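Local coordinates for protein Pcdhgb2 (Mus musculus, PDB 5SZR), which probably mediates calcium-dependent adhesion between cells and may contribute to forming and keeping specific neuronal connections in the brain, at residues L70-A75 and R137-N142; P328-E331 and S335-F338; S233-S238 and V309-L314. One frame throughout, in Å; residues are numbered along the deposited sequence.

Contact 1 (L70-A75 and R137-N142); sequences LDFETA and RDSGEN. With CA (calcium ion), chain K; CA (calcium ion), chain L; CA (calcium ion), chain J.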
loop_
_atom_site.group_PDB
_atom_site.type_symbol
_atom_site.label_atom_id
_atom_site.label_comp_id
_atom_site.label_asym_id
_atom_site.label_seq_id
_atom_site.Cartn_x
_atom_site.Cartn_y
_atom_site.Cartn_z
ATOM N N LEU A 70 -7.521 7.398 -59.078
ATOM C CA LEU A 70 -8.548 8.349 -58.693
ATOM C C LEU A 70 -8.521 8.564 -57.179
ATOM O O LEU A 70 -7.798 7.888 -56.438
ATOM C CB LEU A 70 -9.923 7.869 -59.160
ATOM C CG LEU A 70 -10.044 7.601 -60.669
ATOM C CD1 LEU A 70 -11.461 7.197 -61.072
ATOM C CD2 LEU A 70 -9.590 8.812 -61.469
ATOM N N ASP A 71 -9.313 9.537 -56.725
ATOM C CA ASP A 71 -9.436 9.840 -55.304
ATOM C C ASP A 71 -10.638 10.753 -55.089
ATOM O O ASP A 71 -10.581 11.948 -55.396
ATOM C CB ASP A 71 -8.158 10.487 -54.762
ATOM C CG ASP A 71 -8.250 10.838 -53.286
ATOM O OD1 ASP A 71 -9.110 10.281 -52.579
ATOM O OD2 ASP A 71 -7.439 11.675 -52.830
ATOM N N PHE A 72 -11.733 10.188 -54.569
ATOM C CA PHE A 72 -12.953 10.959 -54.342
ATOM C C PHE A 72 -12.709 12.131 -53.401
ATOM O O PHE A 72 -13.349 13.179 -53.532
ATOM C CB PHE A 72 -14.039 10.041 -53.787
ATOM C CG PHE A 72 -15.331 10.742 -53.466
ATOM C CD1 PHE A 72 -16.308 10.896 -54.435
ATOM C CD2 PHE A 72 -15.580 11.222 -52.187
ATOM C CE1 PHE A 72 -17.500 11.528 -54.142
ATOM C CE2 PHE A 72 -16.772 11.857 -51.890
ATOM C CZ PHE A 72 -17.735 12.009 -52.868
ATOM N N GLU A 73 -11.789 11.976 -52.450
ATOM C CA GLU A 73 -11.515 13.046 -51.503
ATOM C C GLU A 73 -10.817 14.231 -52.164
ATOM O O GLU A 73 -10.862 15.340 -51.620
ATOM C CB GLU A 73 -10.676 12.508 -50.336
ATOM C CG GLU A 73 -11.467 11.705 -49.291
ATOM C CD GLU A 73 -12.157 10.466 -49.862
ATOM O OE1 GLU A 73 -11.503 9.691 -50.590
ATOM O OE2 GLU A 73 -13.359 10.268 -49.578
ATOM N N THR A 74 -10.183 14.023 -53.319
ATOM C CA THR A 74 -9.511 15.082 -54.061
ATOM C C THR A 74 -10.382 15.671 -55.168
ATOM O O THR A 74 -10.401 16.893 -55.356
ATOM C CB THR A 74 -8.209 14.553 -54.675
ATOM O OG1 THR A 74 -7.382 14.002 -53.648
ATOM C CG2 THR A 74 -7.450 15.671 -55.374
ATOM N N ALA A 75 -11.106 14.833 -55.905
ATOM C CA ALA A 75 -11.984 15.319 -56.962
ATOM C C ALA A 75 -13.182 14.391 -57.071
ATOM O O ALA A 75 -13.016 13.179 -57.242
ATOM C CB ALA A 75 -11.244 15.406 -58.300
ATOM N N ARG A 137 -12.296 11.314 -43.275
ATOM C CA ARG A 137 -12.233 12.066 -44.519
ATOM C C ARG A 137 -13.248 11.597 -45.553
ATOM O O ARG A 137 -13.461 12.303 -46.543
ATOM C CB ARG A 137 -10.819 11.987 -45.099
ATOM C CG ARG A 137 -9.731 12.514 -44.161
ATOM C CD ARG A 137 -8.405 12.611 -44.888
ATOM N NE ARG A 137 -8.575 13.282 -46.178
ATOM C CZ ARG A 137 -7.682 13.264 -47.162
ATOM N NH1 ARG A 137 -7.935 13.901 -48.298
ATOM N NH2 ARG A 137 -6.538 12.607 -47.016
ATOM N N ASP A 138 -13.879 10.440 -45.350
ATOM C CA ASP A 138 -14.878 9.926 -46.272
ATOM C C ASP A 138 -16.210 10.652 -46.085
ATOM O O ASP A 138 -16.411 11.412 -45.131
ATOM C CB ASP A 138 -15.068 8.421 -46.080
ATOM C CG ASP A 138 -13.854 7.622 -46.509
ATOM O OD1 ASP A 138 -13.154 8.066 -47.439
ATOM O OD2 ASP A 138 -13.598 6.551 -45.912
ATOM N N SER A 139 -17.127 10.403 -47.019
ATOM C CA SER A 139 -18.463 10.979 -47.011
ATOM C C SER A 139 -19.492 9.942 -46.580
ATOM O O SER A 139 -19.241 8.734 -46.601
ATOM C CB SER A 139 -18.842 11.520 -48.397
ATOM O OG SER A 139 -17.977 12.565 -48.805
ATOM N N GLY A 140 -20.667 10.440 -46.196
ATOM C CA GLY A 140 -21.799 9.577 -45.902
ATOM C C GLY A 140 -21.503 8.582 -44.800
ATOM O O GLY A 140 -20.869 8.901 -43.788
ATOM N N GLU A 141 -21.963 7.345 -45.005
ATOM C CA GLU A 141 -21.788 6.305 -43.998
ATOM C C GLU A 141 -20.319 5.962 -43.801
ATOM O O GLU A 141 -19.895 5.632 -42.684
ATOM C CB GLU A 141 -22.587 5.060 -44.383
ATOM C CG GLU A 141 -24.088 5.260 -44.326
ATOM C CD GLU A 141 -24.860 3.989 -44.618
ATOM O OE1 GLU A 141 -24.221 2.928 -44.791
ATOM O OE2 GLU A 141 -26.108 4.051 -44.678
ATOM N N ASN A 142 -19.525 6.030 -44.872
ATOM C CA ASN A 142 -18.101 5.748 -44.752
ATOM C C ASN A 142 -17.398 6.733 -43.824
ATOM O O ASN A 142 -16.363 6.392 -43.241
ATOM C CB ASN A 142 -17.454 5.752 -46.138
ATOM C CG ASN A 142 -18.081 4.733 -47.078
ATOM O OD1 ASN A 142 -18.984 3.991 -46.692
ATOM N ND2 ASN A 142 -17.612 4.703 -48.319
HETATM CA CA CA K . -13.146 7.854 -49.913
HETATM CA CA CA L . -14.016 5.881 -43.474
HETATM CA CA CA J . -9.792 8.319 -51.463
HETATM O O HOH W 1 -7.901 9.052 -49.617
HETATM O O HOH W 2 -8.065 7.343 -52.667
#

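Contact 2 (P328-E331 and S335-F338); sequences PTLE and SALF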
loop_
_atom_site.group_PDB
_atom_site.type_symbol
_atom_site.label_atom_id
_atom_site.label_comp_id
_atom_site.label_asym_id
_atom_site.label_seq_id
_atom_site.Cartn_x
_atom_site.Cartn_y
_atom_site.Cartn_z
ATOM N N PRO A 328 15.251 -13.704 66.409
ATOM C CA PRO A 328 15.441 -12.899 67.621
ATOM C C PRO A 328 16.293 -11.665 67.370
ATOM O O PRO A 328 16.944 -11.580 66.328
ATOM C CB PRO A 328 16.155 -13.866 68.569
ATOM C CG PRO A 328 16.902 -14.784 67.650
ATOM C CD PRO A 328 16.009 -14.968 66.463
ATOM N N THR A 329 16.268 -10.717 68.305
ATOM C CA THR A 329 17.195 -9.597 68.245
ATOM C C THR A 329 18.618 -10.122 68.365
ATOM O O THR A 329 18.914 -10.951 69.229
ATOM C CB THR A 329 16.901 -8.601 69.363
ATOM O OG1 THR A 329 15.517 -8.236 69.330
ATOM C CG2 THR A 329 17.750 -7.350 69.199
ATOM N N LEU A 330 19.495 -9.658 67.485
ATOM C CA LEU A 330 20.875 -10.115 67.467
ATOM C C LEU A 330 21.787 -9.086 68.122
ATOM O O LEU A 330 21.545 -7.879 68.054
ATOM C CB LEU A 330 21.349 -10.387 66.038
ATOM C CG LEU A 330 20.566 -11.416 65.221
ATOM C CD1 LEU A 330 21.202 -11.608 63.847
ATOM C CD2 LEU A 330 20.459 -12.741 65.957
ATOM N N GLU A 331 22.838 -9.582 68.766
ATOM C CA GLU A 331 23.872 -8.721 69.304
ATOM C C GLU A 331 24.725 -8.196 68.153
ATOM O O GLU A 331 24.585 -8.649 67.014
ATOM C CB GLU A 331 24.712 -9.487 70.327
ATOM C CG GLU A 331 23.974 -9.833 71.608
ATOM C CD GLU A 331 23.514 -8.604 72.366
ATOM O OE1 GLU A 331 22.542 -8.714 73.141
ATOM O OE2 GLU A 331 24.126 -7.528 72.190
ATOM N N SER A 335 24.718 -12.704 67.411
ATOM C CA SER A 335 24.372 -13.840 68.250
ATOM C C SER A 335 23.165 -13.515 69.122
ATOM O O SER A 335 22.864 -12.351 69.398
ATOM C CB SER A 335 25.554 -14.265 69.133
ATOM O OG SER A 335 25.868 -13.269 70.095
ATOM N N ALA A 336 22.473 -14.571 69.551
ATOM C CA ALA A 336 21.352 -14.463 70.475
ATOM C C ALA A 336 21.449 -15.581 71.502
ATOM O O ALA A 336 21.911 -16.684 71.199
ATOM C CB ALA A 336 20.000 -14.525 69.745
ATOM N N LEU A 337 21.005 -15.294 72.722
ATOM C CA LEU A 337 21.194 -16.195 73.851
ATOM C C LEU A 337 19.854 -16.729 74.338
ATOM O O LEU A 337 18.938 -15.955 74.627
ATOM C CB LEU A 337 21.925 -15.486 74.992
ATOM C CG LEU A 337 22.104 -16.279 76.291
ATOM C CD1 LEU A 337 22.757 -17.621 76.015
ATOM C CD2 LEU A 337 22.920 -15.481 77.290
ATOM N N PHE A 338 19.755 -18.053 74.442
ATOM C CA PHE A 338 18.586 -18.731 75.001
ATOM C C PHE A 338 19.110 -19.731 76.028
ATOM O O PHE A 338 19.544 -20.828 75.662
ATOM C CB PHE A 338 17.770 -19.421 73.910
ATOM C CG PHE A 338 17.340 -18.500 72.801
ATOM C CD1 PHE A 338 16.124 -17.840 72.863
ATOM C CD2 PHE A 338 18.154 -18.293 71.700
ATOM C CE1 PHE A 338 15.728 -16.991 71.851
ATOM C CE2 PHE A 338 17.765 -17.444 70.681
ATOM C CZ PHE A 338 16.549 -16.792 70.757
#

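Contact 3 (S233-S238 and V309-L314); sequences SIAQVS and VSMRVL. With MAN (alpha-D-mannopyranose), chain T; MAN (alpha-D-mannopyranose), chain Y.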
loop_
_atom_site.group_PDB
_atom_site.type_symbol
_atom_site.label_atom_id
_atom_site.label_comp_id
_atom_site.label_asym_id
_atom_site.label_seq_id
_atom_site.Cartn_x
_atom_site.Cartn_y
_atom_site.Cartn_z
ATOM N N SER A 233 16.343 1.079 25.737
ATOM C CA SER A 233 15.271 0.784 24.794
ATOM C C SER A 233 14.535 -0.482 25.220
ATOM O O SER A 233 15.128 -1.566 25.272
ATOM C CB SER A 233 15.845 0.629 23.386
ATOM O OG SER A 233 14.937 -0.049 22.528
ATOM N N ILE A 234 13.245 -0.349 25.516
ATOM C CA ILE A 234 12.463 -1.457 26.049
ATOM C C ILE A 234 11.470 -2.042 25.045
ATOM O O ILE A 234 11.005 -3.172 25.259
ATOM C CB ILE A 234 11.728 -1.053 27.343
ATOM C CG1 ILE A 234 10.654 0.001 27.058
ATOM C CG2 ILE A 234 12.712 -0.557 28.394
ATOM C CD1 ILE A 234 9.982 0.531 28.313
ATOM N N ALA A 235 11.125 -1.325 23.977
ATOM C CA ALA A 235 10.191 -1.828 22.972
ATOM C C ALA A 235 10.231 -0.905 21.760
ATOM O O ALA A 235 10.784 0.197 21.811
ATOM C CB ALA A 235 8.764 -1.932 23.518
ATOM N N GLN A 236 9.620 -1.367 20.668
ATOM C CA GLN A 236 9.522 -0.577 19.443
ATOM C C GLN A 236 8.152 -0.794 18.818
ATOM O O GLN A 236 7.855 -1.894 18.341
ATOM C CB GLN A 236 10.625 -0.943 18.451
ATOM C CG GLN A 236 10.613 -0.082 17.199
ATOM C CD GLN A 236 11.844 -0.283 16.335
ATOM O OE1 GLN A 236 12.603 -1.239 16.520
ATOM N NE2 GLN A 236 12.050 0.624 15.385
ATOM N N VAL A 237 7.329 0.250 18.818
ATOM C CA VAL A 237 6.047 0.214 18.126
ATOM C C VAL A 237 6.272 0.534 16.655
ATOM O O VAL A 237 7.224 1.231 16.287
ATOM C CB VAL A 237 5.044 1.193 18.769
ATOM C CG1 VAL A 237 4.816 0.839 20.231
ATOM C CG2 VAL A 237 5.529 2.630 18.627
ATOM N N SER A 238 5.395 0.007 15.801
ATOM C CA SER A 238 5.476 0.247 14.366
ATOM C C SER A 238 4.067 0.273 13.794
ATOM O O SER A 238 3.251 -0.598 14.109
ATOM C CB SER A 238 6.317 -0.826 13.661
ATOM O OG SER A 238 6.393 -0.585 12.265
ATOM N N VAL A 309 -2.825 3.099 20.295
ATOM C CA VAL A 309 -2.564 1.734 20.728
ATOM C C VAL A 309 -2.194 1.762 22.204
ATOM O O VAL A 309 -1.568 2.709 22.689
ATOM C CB VAL A 309 -1.455 1.067 19.878
ATOM C CG1 VAL A 309 -0.114 1.750 20.103
ATOM C CG2 VAL A 309 -1.372 -0.422 20.166
ATOM N N SER A 310 -2.609 0.725 22.924
ATOM C CA SER A 310 -2.331 0.613 24.348
ATOM C C SER A 310 -1.080 -0.227 24.568
ATOM O O SER A 310 -0.919 -1.291 23.957
ATOM C CB SER A 310 -3.516 -0.003 25.093
ATOM O OG SER A 310 -3.215 -0.162 26.472
ATOM N N MET A 311 -0.199 0.250 25.439
ATOM C CA MET A 311 0.974 -0.503 25.858
ATOM C C MET A 311 0.951 -0.666 27.370
ATOM O O MET A 311 0.727 0.306 28.098
ATOM C CB MET A 311 2.271 0.183 25.427
ATOM C CG MET A 311 3.513 -0.487 25.976
ATOM S SD MET A 311 5.040 0.333 25.505
ATOM C CE MET A 311 5.260 -0.285 23.838
ATOM N N ARG A 312 1.174 -1.890 27.836
ATOM C CA ARG A 312 1.361 -2.167 29.252
ATOM C C ARG A 312 2.796 -2.619 29.486
ATOM O O ARG A 312 3.322 -3.454 28.742
ATOM C CB ARG A 312 0.377 -3.227 29.752
ATOM C CG ARG A 312 0.589 -3.590 31.212
ATOM C CD ARG A 312 -0.471 -4.549 31.727
ATOM N NE ARG A 312 -1.751 -3.890 31.976
ATOM C CZ ARG A 312 -2.047 -3.235 33.095
ATOM N NH1 ARG A 312 -1.152 -3.142 34.072
ATOM N NH2 ARG A 312 -3.238 -2.673 33.240
ATOM N N VAL A 313 3.428 -2.058 30.510
ATOM C CA VAL A 313 4.821 -2.340 30.830
ATOM C C VAL A 313 4.858 -3.041 32.182
ATOM O O VAL A 313 4.380 -2.496 33.185
ATOM C CB VAL A 313 5.663 -1.054 30.840
ATOM C CG1 VAL A 313 7.103 -1.361 31.217
ATOM C CG2 VAL A 313 5.590 -0.374 29.473
ATOM N N LEU A 314 5.408 -4.254 32.207
ATOM C CA LEU A 314 5.527 -5.041 33.428
ATOM C C LEU A 314 6.960 -4.956 33.935
ATOM O O LEU A 314 7.894 -5.398 33.256
ATOM C CB LEU A 314 5.122 -6.496 33.187
ATOM C CG LEU A 314 3.617 -6.720 33.026
ATOM C CD1 LEU A 314 3.315 -8.129 32.536
ATOM C CD2 LEU A 314 2.916 -6.445 34.349
HETATM C C1 MAN T . 15.599 -0.417 21.300
HETATM C C2 MAN T . 14.374 -1.011 20.586
HETATM C C3 MAN T . 13.908 -2.266 21.316
HETATM C C4 MAN T . 15.071 -3.257 21.532
HETATM C C5 MAN T . 16.247 -2.558 22.219
HETATM C C6 MAN T . 17.490 -3.418 22.323
HETATM O O2 MAN T . 14.698 -1.426 19.253
HETATM O O3 MAN T . 12.832 -2.902 20.627
HETATM O O4 MAN T . 14.641 -4.326 22.353
HETATM O O5 MAN T . 16.617 -1.359 21.486
HETATM O O6 MAN T . 18.519 -2.611 22.903
HETATM C C1 MAN Y . 7.160 -1.627 11.620
HETATM C C2 MAN Y . 8.136 -0.723 10.851
HETATM C C3 MAN Y . 7.380 0.096 9.804
HETATM C C4 MAN Y . 6.483 -0.786 8.924
HETATM C C5 MAN Y . 5.590 -1.709 9.772
HETATM C C6 MAN Y . 4.862 -2.735 8.917
HETATM O O2 MAN Y . 9.094 -1.493 10.110
HETATM O O3 MAN Y . 8.272 0.840 8.974
HETATM O O4 MAN Y . 5.651 0.048 8.134
HETATM O O5 MAN Y . 6.387 -2.431 10.750
HETATM O O6 MAN Y . 3.895 -3.397 9.724
#

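Contact 1 (L70-A75 and R137-N142)
Glu-73 lays its aliphatic part against Arg-137, CB 3.7 Å from the guanidinium nitrogen NH1 and CG 3.4 Å from the Arg-137 carbonyl O, while its carboxylate oxygen OE2 lies beside the Asp-138 carboxylate. The two acids illustrate how a cadherin linker is built: the shared calcium probably offsets the repulsion of the like charges. Glu-73 OE2 and Asp-138 OD1 are 3.1 Å apart, yet both bind the middle calcium ion, and their carboxylate planes are turned 65° from each other. A bend at chi2 (60°) swings the Glu-73 carboxylate round so that both its oxygens grip this ion, OE1 at 2.6 Å. The same OE1 also binds a second calcium at 2.4 Å, shared with Asp-71 OD1 and two waters. On the far side, Asp-138 passes its OD2 to the third calcium at 2.6 Å, where the Asn-142 carbonyl O joins it. Asp-71 OD1 does double duty, also accepting from Glu-73 N above its carboxylate plane in an Asx turn that links the two metal ligands. Farther out, Ser-139 OG sits at the edge of the Phe-72 ring, 3.4 Å from CE2. Glu-16, Asp-102, Glu-103 and Asp-105 complete the middle site. The 70-75 loop precedes strand 77-85 of one cadherin domain and packs on strand 91-101 through Leu-70 and Phe-72; the 137-142 loop joins strands 128-135 and 145-149 of the next domain.

Contact 2 (P328-E331 and S335-F338)
Contact 2 belongs to the crossing of the first strand from one sheet of a cadherin sandwich to the other: strand 324-327 belongs to one sheet, strand 335-342 to its partner, and Pro-328 to Glu-331 lie on the connection between them. Pro-328, which follows a cis peptide bond, covers the start of the new strand. Its CG rests 3.7 Å from the Ala-336 methyl CB, and its CB is equally far, 3.7 Å, from Phe-338 CZ. The proline meets the aromatic ring at the edge, and the two side chains run roughly perpendicular to each other. With CG beside the backbone N and anti to the carbonyl carbon (chi1 -55°), the phenyl group is carried back along the strand to the proline. Leu-330 adds its CD2 at 4.2 Å from Ala-336 CB. The polar link is a backbone bond, Glu-331 N to Ser-335 O, 2.8 Å long and nearly straight at 169°, with the donor in the carbonyl plane. Leu-330 CA approaches the same oxygen at 3.6 Å in a CA-H...O contact. Strand 418-428 pairs with Ala-336 and Phe-338 on the sheet side, while Ser-335 OG is hydrogen-bonded to Asp-333. The chemistry thus divides in two: one directional backbone bond joins the connection to the first residue of the strand, and the remaining contacts, mainly apolar, have no comparable directionality.

Contact 3 (S233-S238 and V309-L314)
Flat groups play no part where Met-311 meets Ala-235 and Val-237: no ring face or edge is involved, and a single thioether methyl makes the contact. The setting is the interior of a cadherin beta sandwich, with strand 232-240 in the antiparallel sheet and strand 306-316 in the mixed sheet facing it. Met-311 spans the gap. Its CG lies anti to the backbone N (chi1 174°), and the extended chain carries the sulfur across; the bend at chi3 (-80°) then turns CE along the opposing strand to the Val-237 end. CE touches two partners, 3.9 Å from Ala-235 CB and 3.8 Å from Val-237 CG1, the branch that stands beside the valine's backbone N. The backbones are well separated, Val-237 CA being 9.1 Å from Val-309 CA, and the meeting is purely apolar. Strand 232-240 carries a classic beta bulge here: Ile-234 and Ala-235 both face Val-277 on the neighbouring strand, and the CB atoms of both consecutive residues point to the facing sheet. Leu-295 also touches Met-311, whereas Val-222 and Tyr-220 of strand 219-225 reach Ala-235 and Val-237. The example shows how one strand can serve two environments. Its Ser-233 and Ser-238 carry O-linked mannose, and Gln-236, whose CB points away from the core, receives a weak hydrogen bond on OE1 from the first sugar's O2 at 3.4 Å. In both glycosylated serines the covalent link runs from OG to the mannose C1, 1.4 Å long.

The three contacts follow one another along an elongated chain, a fragment holding extracellular cadherin domains 3-6 of a longer membrane protein, and occupy different places in its repeats. Contact 1 lies at a junction between successive domains; contact 3 joins the two sheets inside a single domain; contact 2 lies where a strand changes sheets in the last domain. Contact 1 closes before contact 3 opens, their nearest atoms about 60 Å apart, and contact 3 is about 34 Å from contact 2 by the same measure. Contacts 1 and 2, with centres about 127 Å apart, lie on opposite sides of the chain's centre. None touches another; contact 1 holds the calcium ions, whereas contact 3 carries two O-linked mannoses.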